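Purine nucleoside phosphorylase (Schistosoma mansoni, PDB 5KO5) probably catalyses the phosphorolysis of purine nucleosides to free base and ribose 1-phosphate, and binds cytosine in this crystal. Local coordinates at residues P27-I32 with E279-L284; E42-R47 with I80-G85; L100-M105 with R111-T116. One frame throughout, in Å; residues are numbered along the deposited sequence.

Interaction 1 of 3, residues P27-I32 with E279-L284; sequences PDIGII and EIITRL
Ile29 and Leu284 reach toward each other, tip to tip; CD1 of Ile29 lies 3.6 Å from CD1 of Leu284. The same Leu284 methyl also lies 3.9 Å from Ile29 CG1, so it touches the outer half of the isoleucine chain. Ile281 comes in differently. Its side chain and that of Ile29 cross obliquely, and Ile281 uses its CG2 branch, 4.1 Å from Ile29 CD1. In Ile29 the CG1 arm is anti to the carbonyl carbon (chi1 -64°); this sends it toward the helix, and CD1 then meets both partners. The contact is wholly apolar, and all three residues are buried. It joins strand 29-32 of the central mixed sheet to the end of helix 259-283, as part of the alpha/beta fold of the phosphorylase superfamily. Leu114 of the neighbouring strand 112-121 also packs against Ile29 and Ile281. On the helix, Leu284 is the first residue to leave helical angles. More than one turn earlier, the carbonyl oxygen of Glu279 takes two bonds from one face of its plane: Thr282 OG1 at 2.9 Å and Arg283 N at 3.0 Å. Arg283 NH1 forms a salt bridge to the anti lone pair of Glu279 OE2 at 3.2 Å, with that oxygen at the guanidinium edge and in its plane. The same NH1 has a second carboxylate partner in Glu182 of helix 170-182.

Interaction 2 of 3, residues E42-R47 with I80-G85; sequences EEIEER and IVAMQG
The guanidinium of Arg47 and the amide of Gln84 meet through one water. The water sits at the edge of the guanidinium, in its plane. It accepts from Arg47 NH2 at 3.1 Å and from Gln84 NE2 at 3.2 Å. Arg47 NH2 also makes a weak hydrogen bond to Ile41 O. The amide of Gln84 is held at its other end as well, where OE1 accepts from Asn69 ND2, which is consistent with the modelled orientation of the amide. Beside this water-bridged pair lies a buried apolar contact. Ile44 and Ile80 reach toward each other tip to tip, CD1 to CD1, at 3.5 Å. Ile44 CD1 is also 4.1 Å from Ala82 CB. Ile80 places CG1 between its backbone N and carbonyl carbon, and its chi2 of 108° is off a staggered value, which suggests some strain. The segment 42-47 turns a corner at Glu46, which has left-handed backbone angles. Ile44, before the corner, packs on strand 78-84 and also touches Val71 and Val75 of strand 69-75. The arrangement is a loop packed over an antiparallel beta hairpin, 69-75 with 78-84, at one side of the central mixed sheet of the phosphorylase fold.

Interaction 3 of 3, residues L100-M105 with R111-T116; sequences LPIRVM and RVLLIT
Leu113 receives two side chains from the helix, Met105 on one of its methyls and Ile102 on the other. This is the return of a beta-alpha-beta crossover: strand 78-84 leads through helix 95-108 to strand 112-121, and strand 29-32 lies between the two strands in the sheet. The closer of the two touches is that of Met105. Its SD lies 4.1 Å from Leu113 CD1, and the two side chains cross at about a right angle. Met105 is extended beyond CG (chi2 -174°), which carries the sulfur out from the helix to the sheet. Ile102 CD1 stands a little further off, 4.3 Å from Leu113 CD2. Ile102 leaves the helix at an angle to the strand, but its outer end comes nearer. All three residues are buried, and Ile32 of the middle strand packs on both Ile102 and Leu113. Ala230 of helix 224-232 also touches Leu113, and Ile229 touches Ile102.

The beginning of 111-116 is the loose side. Arg111 and Met105 have the nearest CA atoms of the two segments, 8.6 Å apart. Yet the exposed Arg111 starts off away from the helix, and its side chain comes no closer to 100-105 than 7.9 Å. It has instead a weak, long ion pair with Asp28. Further along, strand 112-121 supplies Leu118, Ala119 and Gly120 to the cytosine pocket. The helix is kinked at Pro101, whose N makes no bond to the preceding turn, but the proline carbonyl is used: Met105 N bonds to Pro101 O at 2.9 Å.

How the interactions relate
The chain enters strand 29-32 early and meets the end of helix 259-283 only at 279-284. Interaction 1 therefore closes a loop of nearly the whole chain. Interactions 2 and 3 both fall within it, one after the other, and neither crosses the other. Interaction 2 closes the loop from 42-47 to 80-85, which runs through strands 47-51 and 69-75. Interaction 3 closes the short connection from helix 95-108 to strand 112-121. Strand 29-32 lies between the strands of the other two and bonds to both: Ile29 and Ile31 to Val81, Gly30 to Val112 and Leu114. Interactions 2 and 3 also touch directly, as Met83 packs on Pro101 and Met105.

Interaction 1 of 3, residues P27-I32 with E279-L284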
loop_
_atom_site.group_PDB
_atom_site.type_symbol
_atom_site.label_atom_id
_atom_site.label_comp_id
_atom_site.label_asym_id
_atom_site.label_seq_id
_atom_site.Cartn_x
_atom_site.Cartn_y
_atom_site.Cartn_z
ATOM N N PRO A 27 6.250 6.773 34.718
ATOM C CA PRO A 27 6.561 7.851 33.774
ATOM C C PRO A 27 5.309 8.592 33.328
ATOM O O PRO A 27 4.236 8.004 33.164
ATOM C CB PRO A 27 7.186 7.101 32.592
ATOM C CG PRO A 27 6.475 5.770 32.612
ATOM C CD PRO A 27 6.226 5.449 34.069
ATOM N N ASP A 28 5.467 9.901 33.119
ATOM C CA ASP A 28 4.421 10.744 32.551
ATOM C C ASP A 28 4.645 11.030 31.075
ATOM O O ASP A 28 3.698 11.417 30.375
ATOM C CB ASP A 28 4.360 12.091 33.292
ATOM C CG ASP A 28 3.979 11.949 34.757
ATOM O OD1 ASP A 28 3.187 11.046 35.099
ATOM O OD2 ASP A 28 4.473 12.756 35.570
ATOM N N ILE A 29 5.870 10.851 30.596
ATOM C CA ILE A 29 6.277 11.232 29.253
ATOM C C ILE A 29 7.022 10.061 28.635
ATOM O O ILE A 29 7.826 9.401 29.301
ATOM C CB ILE A 29 7.191 12.478 29.318
ATOM C CG1 ILE A 29 6.411 13.667 29.870
ATOM C CG2 ILE A 29 7.759 12.805 27.961
ATOM C CD1 ILE A 29 7.291 14.703 30.551
ATOM N N GLY A 30 6.744 9.792 27.365
ATOM C CA GLY A 30 7.465 8.793 26.603
ATOM C C GLY A 30 8.289 9.472 25.529
ATOM O O GLY A 30 7.930 10.546 25.038
ATOM N N ILE A 31 9.421 8.865 25.179
ATOM C CA ILE A 31 10.265 9.409 24.116
ATOM C C ILE A 31 10.720 8.293 23.180
ATOM O O ILE A 31 11.063 7.185 23.610
ATOM C CB ILE A 31 11.443 10.283 24.617
ATOM C CG1 ILE A 31 12.495 9.459 25.331
ATOM C CG2 ILE A 31 10.970 11.393 25.559
ATOM C CD1 ILE A 31 13.719 10.276 25.741
ATOM N N ILE A 32 10.716 8.593 21.887
ATOM C CA ILE A 32 11.240 7.705 20.856
ATOM C C ILE A 32 12.122 8.575 19.979
ATOM O O ILE A 32 11.680 9.621 19.494
ATOM C CB ILE A 32 10.105 7.058 20.039
ATOM C CG1 ILE A 32 9.223 6.176 20.935
ATOM C CG2 ILE A 32 10.657 6.260 18.871
ATOM C CD1 ILE A 32 7.963 5.651 20.248
ATOM N N GLU A 279 14.559 20.856 27.467
ATOM C CA GLU A 279 13.795 22.026 27.889
ATOM C C GLU A 279 12.302 21.839 27.640
ATOM O O GLU A 279 11.477 22.258 28.459
ATOM C CB GLU A 279 14.323 23.290 27.206
ATOM C CG GLU A 279 13.600 24.575 27.622
ATOM C CD GLU A 279 13.883 25.001 29.053
ATOM O OE1 GLU A 279 14.739 24.379 29.717
ATOM O OE2 GLU A 279 13.237 25.967 29.513
ATOM N N ILE A 280 11.929 21.212 26.521
ATOM C CA ILE A 280 10.519 20.896 26.291
ATOM C C ILE A 280 9.974 20.066 27.446
ATOM O O ILE A 280 8.904 20.354 27.994
ATOM C CB ILE A 280 10.325 20.194 24.935
ATOM C CG1 ILE A 280 10.595 21.165 23.781
ATOM C CG2 ILE A 280 8.908 19.613 24.835
ATOM C CD1 ILE A 280 10.726 20.483 22.423
ATOM N N ILE A 281 10.727 19.038 27.853
ATOM C CA ILE A 281 10.307 18.177 28.956
ATOM C C ILE A 281 10.108 18.985 30.239
ATOM O O ILE A 281 9.081 18.858 30.919
ATOM C CB ILE A 281 11.299 17.012 29.136
ATOM C CG1 ILE A 281 11.210 16.058 27.942
ATOM C CG2 ILE A 281 11.033 16.266 30.439
ATOM C CD1 ILE A 281 12.323 15.023 27.884
ATOM N N THR A 282 11.082 19.836 30.586
ATOM C CA THR A 282 10.955 20.631 31.810
ATOM C C THR A 282 9.773 21.589 31.748
ATOM O O THR A 282 9.205 21.942 32.790
ATOM C CB THR A 282 12.228 21.433 32.091
ATOM O OG1 THR A 282 12.261 22.594 31.251
ATOM C CG2 THR A 282 13.458 20.609 31.843
ATOM N N ARG A 283 9.389 22.021 30.547
ATOM C CA ARG A 283 8.353 23.033 30.384
ATOM C C ARG A 283 6.961 22.450 30.159
ATOM O O ARG A 283 5.981 23.204 30.180
ATOM C CB ARG A 283 8.725 23.984 29.240
ATOM C CG ARG A 283 10.007 24.777 29.491
ATOM C CD ARG A 283 9.724 26.108 30.171
ATOM N NE ARG A 283 9.015 27.021 29.281
ATOM C CZ ARG A 283 9.613 27.820 28.406
ATOM N NH1 ARG A 283 10.936 27.823 28.304
ATOM N NH2 ARG A 283 8.890 28.615 27.633
ATOM N N LEU A 284 6.852 21.142 29.950
ATOM C CA LEU A 284 5.554 20.519 29.745
ATOM C C LEU A 284 4.631 20.798 30.928
ATOM O O LEU A 284 5.090 20.883 32.074
ATOM C CB LEU A 284 5.723 19.011 29.585
ATOM C CG LEU A 284 6.287 18.659 28.219
ATOM C CD1 LEU A 284 6.500 17.167 28.061
ATOM C CD2 LEU A 284 5.365 19.199 27.153
#

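Interaction 2 of 3, residues E42-R47 with I80-G85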
loop_
_atom_site.group_PDB
_atom_site.type_symbol
_atom_site.label_atom_id
_atom_site.label_comp_id
_atom_site.label_asym_id
_atom_site.label_seq_id
_atom_site.Cartn_x
_atom_site.Cartn_y
_atom_site.Cartn_z
ATOM N N GLU A 42 20.883 8.596 27.064
ATOM C CA GLU A 42 22.089 8.337 27.840
ATOM C C GLU A 42 22.222 9.267 29.039
ATOM O O GLU A 42 23.002 8.973 29.952
ATOM C CB GLU A 42 23.329 8.439 26.948
ATOM N N GLU A 43 21.477 10.373 29.067
ATOM C CA GLU A 43 21.559 11.347 30.146
ATOM C C GLU A 43 20.380 11.277 31.110
ATOM O O GLU A 43 20.229 12.164 31.956
ATOM C CB GLU A 43 21.702 12.761 29.580
ATOM C CG GLU A 43 22.967 12.971 28.765
ATOM C CD GLU A 43 24.229 12.776 29.583
ATOM O OE1 GLU A 43 24.208 13.074 30.798
ATOM O OE2 GLU A 43 25.240 12.319 29.010
ATOM N N ILE A 44 19.538 10.247 31.002
ATOM C CA ILE A 44 18.442 10.081 31.948
ATOM C C ILE A 44 19.002 9.836 33.345
ATOM O O ILE A 44 19.934 9.042 33.535
ATOM C CB ILE A 44 17.547 8.924 31.478
ATOM C CG1 ILE A 44 16.883 9.277 30.147
ATOM C CG2 ILE A 44 16.496 8.609 32.507
ATOM C CD1 ILE A 44 16.183 8.110 29.496
ATOM N N GLU A 45 18.441 10.525 34.337
ATOM C CA GLU A 45 18.924 10.431 35.708
ATOM C C GLU A 45 18.226 9.304 36.459
ATOM O O GLU A 45 17.084 8.945 36.159
ATOM C CB GLU A 45 18.698 11.744 36.457
ATOM C CG GLU A 45 19.267 12.965 35.760
ATOM C CD GLU A 45 19.136 14.217 36.604
ATOM O OE1 GLU A 45 19.822 14.306 37.644
ATOM O OE2 GLU A 45 18.335 15.103 36.235
ATOM N N GLU A 46 18.931 8.757 37.456
ATOM C CA GLU A 46 18.434 7.647 38.271
ATOM C C GLU A 46 17.850 6.549 37.391
ATOM O O GLU A 46 16.785 5.994 37.665
ATOM C CB GLU A 46 17.422 8.121 39.312
ATOM C CG GLU A 46 17.947 9.183 40.255
ATOM C CD GLU A 46 16.825 9.952 40.917
ATOM O OE1 GLU A 46 16.845 10.093 42.158
ATOM O OE2 GLU A 46 15.917 10.408 40.189
ATOM N N ARG A 47 18.559 6.238 36.316
ATOM C CA ARG A 47 17.918 5.508 35.242
ATOM C C ARG A 47 17.923 4.006 35.493
ATOM O O ARG A 47 18.763 3.457 36.209
ATOM C CB ARG A 47 18.559 5.835 33.899
ATOM C CG ARG A 47 19.957 5.318 33.732
ATOM C CD ARG A 47 20.419 5.614 32.329
ATOM N NE ARG A 47 21.473 4.706 31.899
ATOM C CZ ARG A 47 21.762 4.471 30.626
ATOM N NH1 ARG A 47 22.736 3.629 30.310
ATOM N NH2 ARG A 47 21.067 5.073 29.668
ATOM N N ILE A 80 10.231 9.862 32.887
ATOM C CA ILE A 80 10.078 9.527 31.480
ATOM C C ILE A 80 10.391 8.054 31.256
ATOM O O ILE A 80 11.019 7.387 32.082
ATOM C CB ILE A 80 10.942 10.420 30.555
ATOM C CG1 ILE A 80 12.414 10.022 30.630
ATOM C CG2 ILE A 80 10.766 11.903 30.888
ATOM C CD1 ILE A 80 12.893 9.332 29.381
ATOM N N VAL A 81 9.929 7.551 30.113
ATOM C CA VAL A 81 10.285 6.226 29.618
ATOM C C VAL A 81 10.693 6.378 28.160
ATOM O O VAL A 81 9.985 7.021 27.380
ATOM C CB VAL A 81 9.132 5.211 29.776
ATOM C CG1 VAL A 81 7.827 5.739 29.173
ATOM C CG2 VAL A 81 9.505 3.875 29.155
ATOM N N ALA A 82 11.839 5.810 27.796
ATOM C CA ALA A 82 12.385 5.950 26.451
ATOM C C ALA A 82 12.529 4.587 25.793
ATOM O O ALA A 82 12.902 3.609 26.448
ATOM C CB ALA A 82 13.775 6.593 26.504
ATOM N N MET A 83 12.275 4.530 24.485
ATOM C CA MET A 83 12.631 3.355 23.696
ATOM C C MET A 83 14.024 3.567 23.121
ATOM O O MET A 83 14.234 4.465 22.303
ATOM C CB MET A 83 11.622 3.107 22.579
ATOM C CG MET A 83 10.250 2.760 23.098
ATOM S SD MET A 83 9.102 2.196 21.823
ATOM C CE MET A 83 9.758 0.559 21.465
ATOM N N GLN A 84 14.980 2.749 23.559
ATOM C CA GLN A 84 16.337 2.782 23.033
ATOM C C GLN A 84 16.447 1.639 22.029
ATOM O O GLN A 84 16.637 0.481 22.406
ATOM C CB GLN A 84 17.346 2.629 24.164
ATOM C CG GLN A 84 18.768 2.878 23.736
ATOM C CD GLN A 84 19.719 2.757 24.890
ATOM O OE1 GLN A 84 19.712 1.761 25.615
ATOM N NE2 GLN A 84 20.540 3.780 25.082
ATOM N N GLY A 85 16.322 1.966 20.749
ATOM C CA GLY A 85 16.179 0.931 19.748
ATOM C C GLY A 85 14.761 0.909 19.218
ATOM O O GLY A 85 13.916 0.121 19.651
HETATM O O HOH W 1 22.854 4.406 27.193
#

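Interaction 3 of 3, residues L100-M105 with R111-T116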
loop_
_atom_site.group_PDB
_atom_site.type_symbol
_atom_site.label_atom_id
_atom_site.label_comp_id
_atom_site.label_asym_id
_atom_site.label_seq_id
_atom_site.Cartn_x
_atom_site.Cartn_y
_atom_site.Cartn_z
ATOM N N LEU A 100 2.372 -2.728 20.704
ATOM C CA LEU A 100 2.455 -3.140 22.104
ATOM C C LEU A 100 3.289 -2.189 22.952
ATOM O O LEU A 100 2.819 -1.795 24.033
ATOM C CB LEU A 100 2.863 -4.616 22.238
ATOM C CG LEU A 100 2.881 -5.057 23.707
ATOM C CD1 LEU A 100 2.225 -6.414 23.920
ATOM C CD2 LEU A 100 4.306 -5.062 24.243
ATOM N N PRO A 101 4.499 -1.781 22.551
ATOM C CA PRO A 101 5.269 -0.876 23.423
ATOM C C PRO A 101 4.572 0.438 23.717
ATOM O O PRO A 101 4.702 0.956 24.836
ATOM C CB PRO A 101 6.580 -0.679 22.648
ATOM C CG PRO A 101 6.737 -1.952 21.888
ATOM C CD PRO A 101 5.325 -2.271 21.429
ATOM N N ILE A 102 3.861 1.009 22.735
ATOM C CA ILE A 102 3.158 2.267 22.975
ATOM C C ILE A 102 2.002 2.053 23.947
ATOM O O ILE A 102 1.742 2.880 24.830
ATOM C CB ILE A 102 2.655 2.867 21.651
ATOM C CG1 ILE A 102 3.790 3.035 20.641
ATOM C CG2 ILE A 102 1.965 4.196 21.927
ATOM C CD1 ILE A 102 4.935 3.836 21.167
ATOM N N ARG A 103 1.280 0.950 23.783
ATOM C CA ARG A 103 0.208 0.637 24.720
ATOM C C ARG A 103 0.740 0.344 26.119
ATOM O O ARG A 103 0.075 0.673 27.110
ATOM C CB ARG A 103 -0.629 -0.501 24.155
ATOM C CG ARG A 103 -1.413 -0.004 22.959
ATOM C CD ARG A 103 -2.237 -1.074 22.257
ATOM N NE ARG A 103 -3.068 -0.416 21.248
ATOM C CZ ARG A 103 -3.693 -1.044 20.264
ATOM N NH1 ARG A 103 -3.612 -2.367 20.154
ATOM N NH2 ARG A 103 -4.394 -0.341 19.382
ATOM N N VAL A 104 1.933 -0.249 26.220
ATOM C CA VAL A 104 2.580 -0.384 27.522
ATOM C C VAL A 104 2.871 0.989 28.114
ATOM O O VAL A 104 2.618 1.230 29.298
ATOM C CB VAL A 104 3.842 -1.256 27.396
ATOM C CG1 VAL A 104 4.667 -1.201 28.677
ATOM C CG2 VAL A 104 3.434 -2.695 27.069
ATOM N N MET A 105 3.400 1.913 27.304
ATOM C CA MET A 105 3.571 3.282 27.787
ATOM C C MET A 105 2.271 3.830 28.355
ATOM O O MET A 105 2.271 4.449 29.421
ATOM C CB MET A 105 4.052 4.198 26.666
ATOM C CG MET A 105 5.493 3.988 26.268
ATOM S SD MET A 105 5.940 5.264 25.082
ATOM C CE MET A 105 7.649 4.827 24.742
ATOM N N ARG A 111 1.312 10.272 29.245
ATOM C CA ARG A 111 0.311 11.157 28.667
ATOM C C ARG A 111 0.800 11.922 27.450
ATOM O O ARG A 111 -0.033 12.380 26.661
ATOM C CB ARG A 111 -0.178 12.169 29.714
ATOM C CG ARG A 111 -0.994 11.554 30.839
ATOM C CD ARG A 111 -1.598 12.636 31.724
ATOM N NE ARG A 111 -0.576 13.414 32.420
ATOM C CZ ARG A 111 -0.077 13.088 33.608
ATOM N NH1 ARG A 111 -0.502 11.997 34.230
ATOM N NH2 ARG A 111 0.848 13.853 34.176
ATOM N N VAL A 112 2.114 12.064 27.276
ATOM C CA VAL A 112 2.703 12.790 26.158
ATOM C C VAL A 112 3.845 11.951 25.609
ATOM O O VAL A 112 4.687 11.473 26.379
ATOM C CB VAL A 112 3.236 14.162 26.609
ATOM C CG1 VAL A 112 3.998 14.844 25.473
ATOM C CG2 VAL A 112 2.089 15.039 27.104
ATOM N N LEU A 113 3.864 11.776 24.288
ATOM C CA LEU A 113 4.917 11.056 23.583
ATOM C C LEU A 113 5.670 12.050 22.705
ATOM O O LEU A 113 5.056 12.740 21.882
ATOM C CB LEU A 113 4.307 9.941 22.737
ATOM C CG LEU A 113 5.260 9.157 21.830
ATOM C CD1 LEU A 113 6.401 8.516 22.629
ATOM C CD2 LEU A 113 4.458 8.104 21.086
ATOM N N LEU A 114 6.987 12.126 22.892
ATOM C CA LEU A 114 7.865 12.986 22.104
ATOM C C LEU A 114 8.651 12.107 21.145
ATOM O O LEU A 114 9.253 11.118 21.572
ATOM C CB LEU A 114 8.854 13.723 23.015
ATOM C CG LEU A 114 8.245 14.523 24.172
ATOM C CD1 LEU A 114 9.336 15.198 25.011
ATOM C CD2 LEU A 114 7.221 15.551 23.668
ATOM N N ILE A 115 8.658 12.468 19.857
ATOM C CA ILE A 115 9.274 11.646 18.818
ATOM C C ILE A 115 10.180 12.512 17.955
ATOM O O ILE A 115 9.802 13.619 17.560
ATOM C CB ILE A 115 8.197 11.000 17.925
ATOM C CG1 ILE A 115 7.161 10.245 18.758
ATOM C CG2 ILE A 115 8.847 10.062 16.906
ATOM C CD1 ILE A 115 6.000 9.700 17.929
ATOM N N THR A 116 11.369 12.001 17.635
ATOM C CA THR A 116 12.204 12.619 16.614
ATOM C C THR A 116 12.500 11.601 15.521
ATOM O O THR A 116 12.425 10.390 15.734
ATOM C CB THR A 116 13.527 13.177 17.180
ATOM O OG1 THR A 116 14.286 12.113 17.778
ATOM C CG2 THR A 116 13.257 14.261 18.219
#